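Local coordinates for glycine betaine, L-proline ABC transporter, glycine/betaine/L-proline-binding protein (ProX) (PDB 3TMG) that binds glycine betaine (trimethyl glycine) between its two lobes and probably delivers it to an ABC transporter as the substrate-binding component of an amine uptake system, at residues 29-34 / 231-236; 34-39 / 251-256; 145-150 / 198-203. All blocks are in the same frame, centred on the assembly; numbering follows the deposited sequence. Where two conformers were deposited one is given.

Contact 1: residues 29-34 / 231-236; sequences TAATNV and FYWSDD
Ala31 on helix 26-41 presses its methyl group against two aromatic side chains, Phe231 and Trp233, that approach from the chain linking helix 222-230 to helix 235-247. The indole of Trp233 is the one to follow outward. Its CB points toward the helix, CG sits between the backbone N and the carbonyl carbon (chi1 63°), and with chi2 at -8° the six-membered ring leads toward the helix. Trp233 CZ2 comes 3.5 Å from Ala31 CB, the tightest approach across the two segments. Trp233 CH2 rests against the backbone between Ala30 and Ala31 and lies 4.2 Å from Ala30 CB; CZ3 of the same ring reaches Val34 CG2, also at 4.2 Å. Phe231 comes over one face of the indole: its CZ lies 3.6 Å above the plane of the Trp233 ring, toward the rim, and 3.8 Å from Ala31 CB. Trp270 meets the Phe231 ring edge-to-face. The contact packs the first helix of the chain into the core of one lobe of the two-lobed periplasmic-binding-protein fold, with the Ala31 side chain about 11 Å from the bound betaine. No hydrogen bond joins the two segments, and every touching residue is buried, so the helix is held here by apolar contact and close fit to aromatic rings.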
loop_
_atom_site.group_PDB
_atom_site.type_symbol
_atom_site.label_atom_id
_atom_site.label_comp_id
_atom_site.label_asym_id
_atom_site.label_seq_id
_atom_site.Cartn_x
_atom_site.Cartn_y
_atom_site.Cartn_z
ATOM N N THR A 29 -2.992 5.325 2.751
ATOM C CA THR A 29 -3.626 6.574 3.185
ATOM C C THR A 29 -5.084 6.314 3.694
ATOM O O THR A 29 -5.470 6.880 4.716
ATOM C CB THR A 29 -3.657 7.558 2.033
ATOM O OG1 THR A 29 -2.306 7.790 1.575
ATOM C CG2 THR A 29 -4.330 8.892 2.424
ATOM N N ALA A 30 -5.880 5.519 2.980
ATOM C CA ALA A 30 -7.236 5.115 3.496
ATOM C C ALA A 30 -7.188 4.468 4.864
ATOM O O ALA A 30 -7.878 4.904 5.816
ATOM C CB ALA A 30 -7.974 4.209 2.522
ATOM N N ALA A 31 -6.380 3.420 4.995
ATOM C CA ALA A 31 -6.212 2.747 6.313
ATOM C C ALA A 31 -5.727 3.649 7.424
ATOM O O ALA A 31 -6.204 3.567 8.575
ATOM C CB ALA A 31 -5.260 1.551 6.200
ATOM N N THR A 32 -4.748 4.510 7.113
ATOM C CA THR A 32 -4.136 5.351 8.134
ATOM C C THR A 32 -5.111 6.436 8.648
ATOM O O THR A 32 -5.205 6.682 9.861
ATOM C CB THR A 32 -2.778 5.926 7.621
ATOM O OG1 THR A 32 -1.937 4.792 7.299
ATOM C CG2 THR A 32 -2.090 6.705 8.730
ATOM N N ASN A 33 -5.854 7.051 7.719
ATOM C CA ASN A 33 -6.933 7.976 8.089
ATOM C C ASN A 33 -8.086 7.315 8.848
ATOM O O ASN A 33 -8.598 7.896 9.818
ATOM C CB ASN A 33 -7.441 8.758 6.867
ATOM C CG ASN A 33 -6.580 9.977 6.551
ATOM O OD1 ASN A 33 -6.845 11.048 7.065
ATOM N ND2 ASN A 33 -5.571 9.831 5.657
ATOM N N VAL A 34 -8.448 6.101 8.462
ATOM C CA VAL A 34 -9.445 5.337 9.273
ATOM C C VAL A 34 -8.940 5.154 10.714
ATOM O O VAL A 34 -9.666 5.479 11.648
ATOM C CB VAL A 34 -9.780 3.966 8.666
ATOM C CG1 VAL A 34 -10.563 3.079 9.674
ATOM C CG2 VAL A 34 -10.608 4.170 7.411
ATOM N N PHE A 231 -6.556 -4.339 14.241
ATOM C CA PHE A 231 -6.969 -3.765 12.960
ATOM C C PHE A 231 -6.872 -4.827 11.839
ATOM O O PHE A 231 -5.806 -5.377 11.607
ATOM C CB PHE A 231 -6.081 -2.573 12.622
ATOM C CG PHE A 231 -6.301 -2.025 11.234
ATOM C CD1 PHE A 231 -7.535 -1.508 10.880
ATOM C CD2 PHE A 231 -5.269 -2.039 10.290
ATOM C CE1 PHE A 231 -7.736 -1.001 9.587
ATOM C CE2 PHE A 231 -5.460 -1.532 8.982
ATOM C CZ PHE A 231 -6.685 -1.021 8.641
ATOM N N TYR A 232 -7.964 -5.038 11.120
ATOM C CA TYR A 232 -7.985 -6.014 10.031
ATOM C C TYR A 232 -9.126 -5.619 9.112
ATOM O O TYR A 232 -10.226 -5.275 9.586
ATOM C CB TYR A 232 -8.234 -7.460 10.564
ATOM C CG TYR A 232 -8.052 -8.467 9.463
ATOM C CD1 TYR A 232 -9.126 -8.812 8.606
ATOM C CD2 TYR A 232 -6.782 -8.984 9.206
ATOM C CE1 TYR A 232 -8.926 -9.712 7.554
ATOM C CE2 TYR A 232 -6.558 -9.857 8.177
ATOM C CZ TYR A 232 -7.622 -10.222 7.362
ATOM O OH TYR A 232 -7.309 -11.076 6.345
ATOM N N TRP A 233 -8.889 -5.666 7.812
ATOM C CA TRP A 233 -10.019 -5.491 6.895
ATOM C C TRP A 233 -9.790 -6.156 5.560
ATOM O O TRP A 233 -8.708 -6.726 5.326
ATOM C CB TRP A 233 -10.370 -3.997 6.761
ATOM C CG TRP A 233 -9.299 -3.103 6.172
ATOM C CD1 TRP A 233 -7.967 -3.402 5.858
ATOM C CD2 TRP A 233 -9.491 -1.712 5.771
ATOM N NE1 TRP A 233 -7.342 -2.290 5.323
ATOM C CE2 TRP A 233 -8.228 -1.255 5.217
ATOM C CE3 TRP A 233 -10.581 -0.824 5.826
ATOM C CZ2 TRP A 233 -8.064 0.039 4.719
ATOM C CZ3 TRP A 233 -10.412 0.477 5.336
ATOM C CH2 TRP A 233 -9.176 0.899 4.802
ATOM N N SER A 234 -10.802 -6.029 4.681
ATOM C CA SER A 234 -10.887 -6.812 3.451
ATOM C C SER A 234 -11.365 -5.952 2.282
ATOM O O SER A 234 -11.792 -4.819 2.469
ATOM C CB SER A 234 -11.843 -8.003 3.656
ATOM O OG SER A 234 -11.516 -8.699 4.834
ATOM N N ASP A 235 -11.275 -6.509 1.071
ATOM C CA ASP A 235 -11.632 -5.813 -0.171
ATOM C C ASP A 235 -12.968 -5.100 -0.120
ATOM O O ASP A 235 -13.112 -4.018 -0.681
ATOM C CB ASP A 235 -11.719 -6.852 -1.324
ATOM C CG ASP A 235 -10.342 -7.199 -1.892
ATOM O OD1 ASP A 235 -9.346 -6.760 -1.327
ATOM O OD2 ASP A 235 -10.239 -7.921 -2.908
ATOM N N ASP A 236 -13.983 -5.725 0.473
ATOM C CA ASP A 236 -15.288 -5.073 0.427
ATOM C C ASP A 236 -15.340 -3.768 1.212
ATOM O O ASP A 236 -16.231 -2.971 0.954
ATOM C CB ASP A 236 -16.401 -5.982 0.880
ATOM C CG ASP A 236 -16.322 -6.269 2.322
ATOM O OD1 ASP A 236 -15.229 -6.236 2.905
ATOM O OD2 ASP A 236 -17.372 -6.539 2.894
#

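Contact 2: residues 34-39 / 251-256; sequences VLKVVF and KEYRNA
Helices 26-41 and 252-262 cross here with their short segment axes 9.0 Å apart at -57°, and the backbones come nearest where the CA atoms of Val34 and Ala256 lie 4.8 Å from each other. The small side chain of Ala256 permits this: its CB reaches 3.6 Å from the backbone N of Val34 and also touches Val34 CG2. One turn on, Val37 CG2 packs 3.8 Å from Ala256 CB. Val37 has CG1 anti to the backbone N (chi1 173°), which places CG2 beside that N and between Ala256 and the ring of Tyr253; it meets Tyr253 CE1 at 3.7 Å. This is helix-on-helix packing within one lobe of the two-lobed periplasmic-binding-protein fold, where a late helix of the chain returns to lie against the first one. Val34 also touches Leu241 of helix 235-247 and Phe259, one turn beyond Ala256, while Val37 reaches Val257 and Val260. Toward solvent the contact changes character. Lys36 crosses Tyr253 at about a right angle, laying its CE 3.5 Å from Tyr253 CE1, so the aliphatic part of the lysine does the touching. The phenol OH hydrogen-bonds Glu40 OE1, one turn along the first helix from Lys36. On the far side of helix 252-262, Arg254 grips Asn255 OD1 side-on with NE and NH2, and NH2 also forms a salt bridge to Glu248.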
loop_
_atom_site.group_PDB
_atom_site.type_symbol
_atom_site.label_atom_id
_atom_site.label_comp_id
_atom_site.label_asym_id
_atom_site.label_seq_id
_atom_site.Cartn_x
_atom_site.Cartn_y
_atom_site.Cartn_z
ATOM N N VAL A 34 -8.448 6.101 8.462
ATOM C CA VAL A 34 -9.445 5.337 9.273
ATOM C C VAL A 34 -8.940 5.154 10.714
ATOM O O VAL A 34 -9.666 5.479 11.648
ATOM C CB VAL A 34 -9.780 3.966 8.666
ATOM C CG1 VAL A 34 -10.563 3.079 9.674
ATOM C CG2 VAL A 34 -10.608 4.170 7.411
ATOM N N LEU A 35 -7.706 4.670 10.890
ATOM C CA LEU A 35 -7.171 4.503 12.245
ATOM C C LEU A 35 -7.019 5.825 13.000
ATOM O O LEU A 35 -7.249 5.906 14.226
ATOM C CB LEU A 35 -5.890 3.681 12.246
ATOM C CG LEU A 35 -6.098 2.166 12.060
ATOM C CD1 LEU A 35 -4.793 1.417 12.321
ATOM C CD2 LEU A 35 -7.185 1.538 12.953
ATOM N N LYS A 36 -6.679 6.890 12.274
ATOM C CA LYS A 36 -6.658 8.188 12.905
ATOM C C LYS A 36 -8.032 8.515 13.550
ATOM O O LYS A 36 -8.111 8.980 14.691
ATOM C CB LYS A 36 -6.281 9.250 11.875
ATOM C CG LYS A 36 -6.162 10.630 12.501
ATOM C CD LYS A 36 -5.690 11.590 11.419
ATOM C CE LYS A 36 -6.370 12.893 11.622
ATOM N NZ LYS A 36 -5.347 13.887 11.989
ATOM N N VAL A 37 -9.099 8.308 12.791
ATOM C CA VAL A 37 -10.480 8.552 13.265
ATOM C C VAL A 37 -10.828 7.661 14.469
ATOM O O VAL A 37 -11.365 8.134 15.464
ATOM C CB VAL A 37 -11.492 8.381 12.103
ATOM C CG1 VAL A 37 -12.925 8.448 12.622
ATOM C CG2 VAL A 37 -11.252 9.490 11.071
ATOM N N VAL A 38 -10.485 6.379 14.383
ATOM C CA VAL A 38 -10.681 5.444 15.491
ATOM C C VAL A 38 -9.982 5.927 16.786
ATOM O O VAL A 38 -10.643 6.033 17.853
ATOM C CB VAL A 38 -10.197 4.042 15.086
ATOM C CG1 VAL A 38 -10.243 3.115 16.280
ATOM C CG2 VAL A 38 -11.051 3.520 13.934
ATOM N N PHE A 39 -8.684 6.270 16.696
ATOM C CA PHE A 39 -7.951 6.776 17.866
ATOM C C PHE A 39 -8.526 8.104 18.404
ATOM O O PHE A 39 -8.599 8.312 19.617
ATOM C CB PHE A 39 -6.462 6.905 17.587
ATOM C CG PHE A 39 -5.716 5.617 17.637
ATOM C CD1 PHE A 39 -5.726 4.831 18.789
ATOM C CD2 PHE A 39 -4.951 5.189 16.552
ATOM C CE1 PHE A 39 -5.016 3.626 18.831
ATOM C CE2 PHE A 39 -4.240 4.009 16.600
ATOM C CZ PHE A 39 -4.272 3.214 17.741
ATOM N N LYS A 251 -10.274 14.563 0.280
ATOM C CA LYS A 251 -11.370 14.317 1.256
ATOM C C LYS A 251 -11.095 13.046 2.093
ATOM O O LYS A 251 -12.017 12.514 2.718
ATOM C CB LYS A 251 -12.726 14.164 0.587
ATOM C CG LYS A 251 -13.262 15.326 -0.287
ATOM C CD LYS A 251 -13.067 16.703 0.324
ATOM C CE LYS A 251 -13.747 17.724 -0.577
ATOM N NZ LYS A 251 -13.422 19.128 -0.193
ATOM N N GLU A 252 -9.854 12.578 2.131
ATOM C CA GLU A 252 -9.557 11.265 2.765
ATOM C C GLU A 252 -9.899 11.255 4.246
ATOM O O GLU A 252 -10.370 10.268 4.777
ATOM C CB GLU A 252 -8.086 10.880 2.599
ATOM C CG GLU A 252 -7.638 10.783 1.146
ATOM C CD GLU A 252 -7.013 12.079 0.609
ATOM O OE1 GLU A 252 -7.454 13.200 0.909
ATOM O OE2 GLU A 252 -6.033 11.958 -0.150
ATOM N N TYR A 253 -9.681 12.363 4.928
ATOM C CA TYR A 253 -10.034 12.348 6.369
ATOM C C TYR A 253 -11.569 12.353 6.587
ATOM O O TYR A 253 -12.101 11.584 7.384
ATOM C CB TYR A 253 -9.399 13.543 7.073
ATOM C CG TYR A 253 -9.874 13.647 8.504
ATOM C CD1 TYR A 253 -9.324 12.819 9.497
ATOM C CD2 TYR A 253 -10.891 14.551 8.860
ATOM C CE1 TYR A 253 -9.775 12.879 10.811
ATOM C CE2 TYR A 253 -11.320 14.647 10.180
ATOM C CZ TYR A 253 -10.748 13.804 11.151
ATOM O OH TYR A 253 -11.171 13.890 12.475
ATOM N N ARG A 254 -12.269 13.260 5.917
ATOM C CA ARG A 254 -13.726 13.286 5.971
ATOM C C ARG A 254 -14.316 11.915 5.584
ATOM O O ARG A 254 -15.259 11.438 6.229
ATOM C CB ARG A 254 -14.292 14.380 5.049
ATOM C CG ARG A 254 -15.804 14.532 5.118
ATOM C CD ARG A 254 -16.354 15.148 3.820
ATOM N NE ARG A 254 -16.217 14.222 2.666
ATOM C CZ ARG A 254 -16.405 14.577 1.397
ATOM N NH1 ARG A 254 -16.665 15.850 1.085
ATOM N NH2 ARG A 254 -16.287 13.686 0.443
ATOM N N ASN A 255 -13.786 11.297 4.522
ATOM C CA ASN A 255 -14.287 9.985 4.087
ATOM C C ASN A 255 -13.965 8.875 5.084
ATOM O O ASN A 255 -14.777 7.943 5.255
ATOM C CB ASN A 255 -13.760 9.613 2.696
ATOM C CG ASN A 255 -14.342 10.512 1.629
ATOM O OD1 ASN A 255 -15.333 11.215 1.879
ATOM N ND2 ASN A 255 -13.697 10.554 0.469
ATOM N N ALA A 256 -12.859 9.016 5.807
ATOM C CA ALA A 256 -12.575 8.096 6.941
ATOM C C ALA A 256 -13.576 8.287 8.093
ATOM O O ALA A 256 -13.990 7.298 8.732
ATOM C CB ALA A 256 -11.126 8.274 7.432
#

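Contact 3: residues 145-150 / 198-203; sequences NYYGLS and DPDLIM
A Schellman motif closes helix 135-146 at Gly148, and just before that glycine Tyr146 and Tyr147 reach across to the type I beta turn running from Asp198 to Leu201. Tyr147 puts its hydroxyl into the turn. Tyr147 OH donates to Asp198 OD1 at 2.6 Å, on the anti lone pair and near the plane of the tyrosine ring, and accepts from Asp200 N at 3.0 Å with an N-H...O angle of 162°. Asp198 is held in turn by its own loop: Ile202 N bonds the same OD1 from the syn side, and Met203 N bonds OD2. These backbone donors would favour an ionised carboxylate. Tyr146 has CG anti to its N (chi1 -177°), which carries its OH out to Asp200 OD2, a very short bond of 2.5 Å, with ring and carboxylate planes 75° apart. Ile202 CD1 sits over the Tyr146 face in a CH-pi contact, 3.6 Å from the ring centroid and almost straight above it; its CG1 also touches Tyr147 CE2. Tyr146 CD2 lies over the centre of the Tyr147 ring. None of the touching residues is buried: at the surface, a helix C-terminus closed by a Schellman motif is bonded to a type I beta turn whose Asp198 carboxylate accepts from backbone N-H groups just after the turn.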
loop_
_atom_site.group_PDB
_atom_site.type_symbol
_atom_site.label_atom_id
_atom_site.label_comp_id
_atom_site.label_asym_id
_atom_site.label_seq_id
_atom_site.Cartn_x
_atom_site.Cartn_y
_atom_site.Cartn_z
ATOM N N ASN A 145 16.003 -6.301 -14.151
ATOM C CA ASN A 145 17.365 -6.842 -14.243
ATOM C C ASN A 145 17.380 -8.341 -14.454
ATOM O O ASN A 145 18.085 -8.849 -15.308
ATOM C CB ASN A 145 18.165 -6.511 -12.988
ATOM C CG ASN A 145 18.421 -5.039 -12.840
ATOM O OD1 ASN A 145 18.804 -4.358 -13.801
ATOM N ND2 ASN A 145 18.258 -4.530 -11.628
ATOM N N TYR A 146 16.624 -9.044 -13.634
ATOM C CA TYR A 146 16.588 -10.496 -13.649
ATOM C C TYR A 146 16.183 -11.057 -15.009
ATOM O O TYR A 146 16.760 -12.049 -15.505
ATOM C CB TYR A 146 15.549 -10.976 -12.600
ATOM C CG TYR A 146 15.493 -12.480 -12.499
ATOM C CD1 TYR A 146 16.408 -13.178 -11.704
ATOM C CD2 TYR A 146 14.558 -13.196 -13.217
ATOM C CE1 TYR A 146 16.389 -14.577 -11.651
ATOM C CE2 TYR A 146 14.513 -14.578 -13.157
ATOM C CZ TYR A 146 15.418 -15.262 -12.375
ATOM O OH TYR A 146 15.351 -16.643 -12.347
ATOM N N TYR A 147 15.155 -10.465 -15.593
ATOM C CA TYR A 147 14.592 -10.972 -16.831
ATOM C C TYR A 147 15.327 -10.429 -18.052
ATOM O O TYR A 147 14.938 -10.717 -19.185
ATOM C CB TYR A 147 13.086 -10.665 -16.914
ATOM C CG TYR A 147 12.265 -11.571 -16.007
ATOM C CD1 TYR A 147 12.168 -12.946 -16.271
ATOM C CD2 TYR A 147 11.592 -11.066 -14.901
ATOM C CE1 TYR A 147 11.430 -13.798 -15.443
ATOM C CE2 TYR A 147 10.845 -11.909 -14.073
ATOM C CZ TYR A 147 10.752 -13.276 -14.364
ATOM O OH TYR A 147 9.986 -14.122 -13.558
ATOM N N GLY A 148 16.391 -9.654 -17.798
ATOM C CA GLY A 148 17.282 -9.159 -18.868
ATOM C C GLY A 148 16.645 -8.054 -19.706
ATOM O O GLY A 148 16.922 -7.946 -20.898
ATOM N N LEU A 149 15.821 -7.226 -19.073
ATOM C CA LEU A 149 15.024 -6.206 -19.754
ATOM C C LEU A 149 15.507 -4.783 -19.465
ATOM O O LEU A 149 15.060 -3.823 -20.098
ATOM C CB LEU A 149 13.550 -6.327 -19.308
ATOM C CG LEU A 149 12.833 -7.639 -19.692
ATOM C CD1 LEU A 149 11.479 -7.750 -18.998
ATOM C CD2 LEU A 149 12.659 -7.750 -21.186
ATOM N N SER A 150 16.438 -4.646 -18.535
ATOM C CA SER A 150 16.780 -3.338 -18.005
ATOM C C SER A 150 17.473 -2.407 -19.003
ATOM O O SER A 150 17.391 -1.194 -18.838
ATOM C CB SER A 150 17.646 -3.487 -16.764
ATOM O OG SER A 150 18.912 -3.985 -17.184
ATOM N N ASP A 198 4.913 -14.119 -14.224
ATOM C CA ASP A 198 6.208 -13.854 -13.603
ATOM C C ASP A 198 6.764 -15.239 -13.238
ATOM O O ASP A 198 6.603 -15.709 -12.091
ATOM C CB ASP A 198 5.949 -12.934 -12.386
ATOM C CG ASP A 198 7.164 -12.752 -11.455
ATOM O OD1 ASP A 198 8.350 -12.938 -11.897
ATOM O OD2 ASP A 198 6.880 -12.376 -10.271
ATOM N N PRO A 199 7.382 -15.925 -14.228
ATOM C CA PRO A 199 7.694 -17.380 -14.139
ATOM C C PRO A 199 8.506 -17.730 -12.912
ATOM O O PRO A 199 8.326 -18.809 -12.328
ATOM C CB PRO A 199 8.564 -17.652 -15.372
ATOM C CG PRO A 199 8.307 -16.515 -16.316
ATOM C CD PRO A 199 7.624 -15.389 -15.585
ATOM N N ASP A 200 9.429 -16.849 -12.559
ATOM C CA ASP A 200 10.331 -17.121 -11.453
ATOM C C ASP A 200 9.938 -16.407 -10.149
ATOM O O ASP A 200 10.666 -16.470 -9.134
ATOM C CB ASP A 200 11.762 -16.837 -11.882
ATOM C CG ASP A 200 12.268 -17.866 -12.884
ATOM O OD1 ASP A 200 11.585 -18.874 -13.105
ATOM O OD2 ASP A 200 13.366 -17.690 -13.431
ATOM N N LEU A 201 8.759 -15.773 -10.178
ATOM C CA LEU A 201 8.113 -15.189 -8.986
ATOM C C LEU A 201 8.980 -14.108 -8.326
ATOM O O LEU A 201 9.011 -13.996 -7.130
ATOM C CB LEU A 201 7.751 -16.279 -7.940
ATOM C CG LEU A 201 6.435 -16.048 -7.185
ATOM C CD1 LEU A 201 5.273 -16.215 -8.159
ATOM C CD2 LEU A 201 6.309 -17.042 -6.034
ATOM N N ILE A 202 9.709 -13.326 -9.120
ATOM C CA ILE A 202 10.500 -12.254 -8.557
ATOM C C ILE A 202 9.613 -11.227 -7.801
ATOM O O ILE A 202 10.015 -10.667 -6.784
ATOM C CB ILE A 202 11.341 -11.582 -9.679
ATOM C CG1 ILE A 202 12.120 -12.651 -10.482
ATOM C CG2 ILE A 202 12.246 -10.489 -9.104
ATOM C CD1 ILE A 202 13.157 -13.472 -9.687
ATOM N N MET A 203 8.407 -10.993 -8.306
ATOM C CA MET A 203 7.495 -10.055 -7.670
ATOM C C MET A 203 6.749 -10.652 -6.468
ATOM O O MET A 203 5.980 -9.936 -5.774
ATOM C CB MET A 203 6.465 -9.528 -8.674
ATOM C CG MET A 203 7.039 -8.934 -9.972
ATOM S SD MET A 203 8.023 -7.478 -9.624
ATOM C CE MET A 203 6.807 -6.291 -9.050
#

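Contacts 1 and 2 are neighbours in the buried part of one lobe, their centres about 10 Å apart. They share Val34 and helix 26-41, which is flanked by the approach to helix 235-247 in one and by helix 252-262 in the other; Ala256 and Phe231 also bridge the two clusters. Both are apolar, though contact 1 relies on aromatic rings and contact 2 on aliphatic groups and one tyrosine ring that give way to charged and polar ends toward solvent. Contact 3 lies on the opposite side of the chain's centre, about 31 Å from contact 1, centre to centre. It lies at the surface and joins a helix end to a loop, mainly through tyrosine hydroxyls and carboxylates.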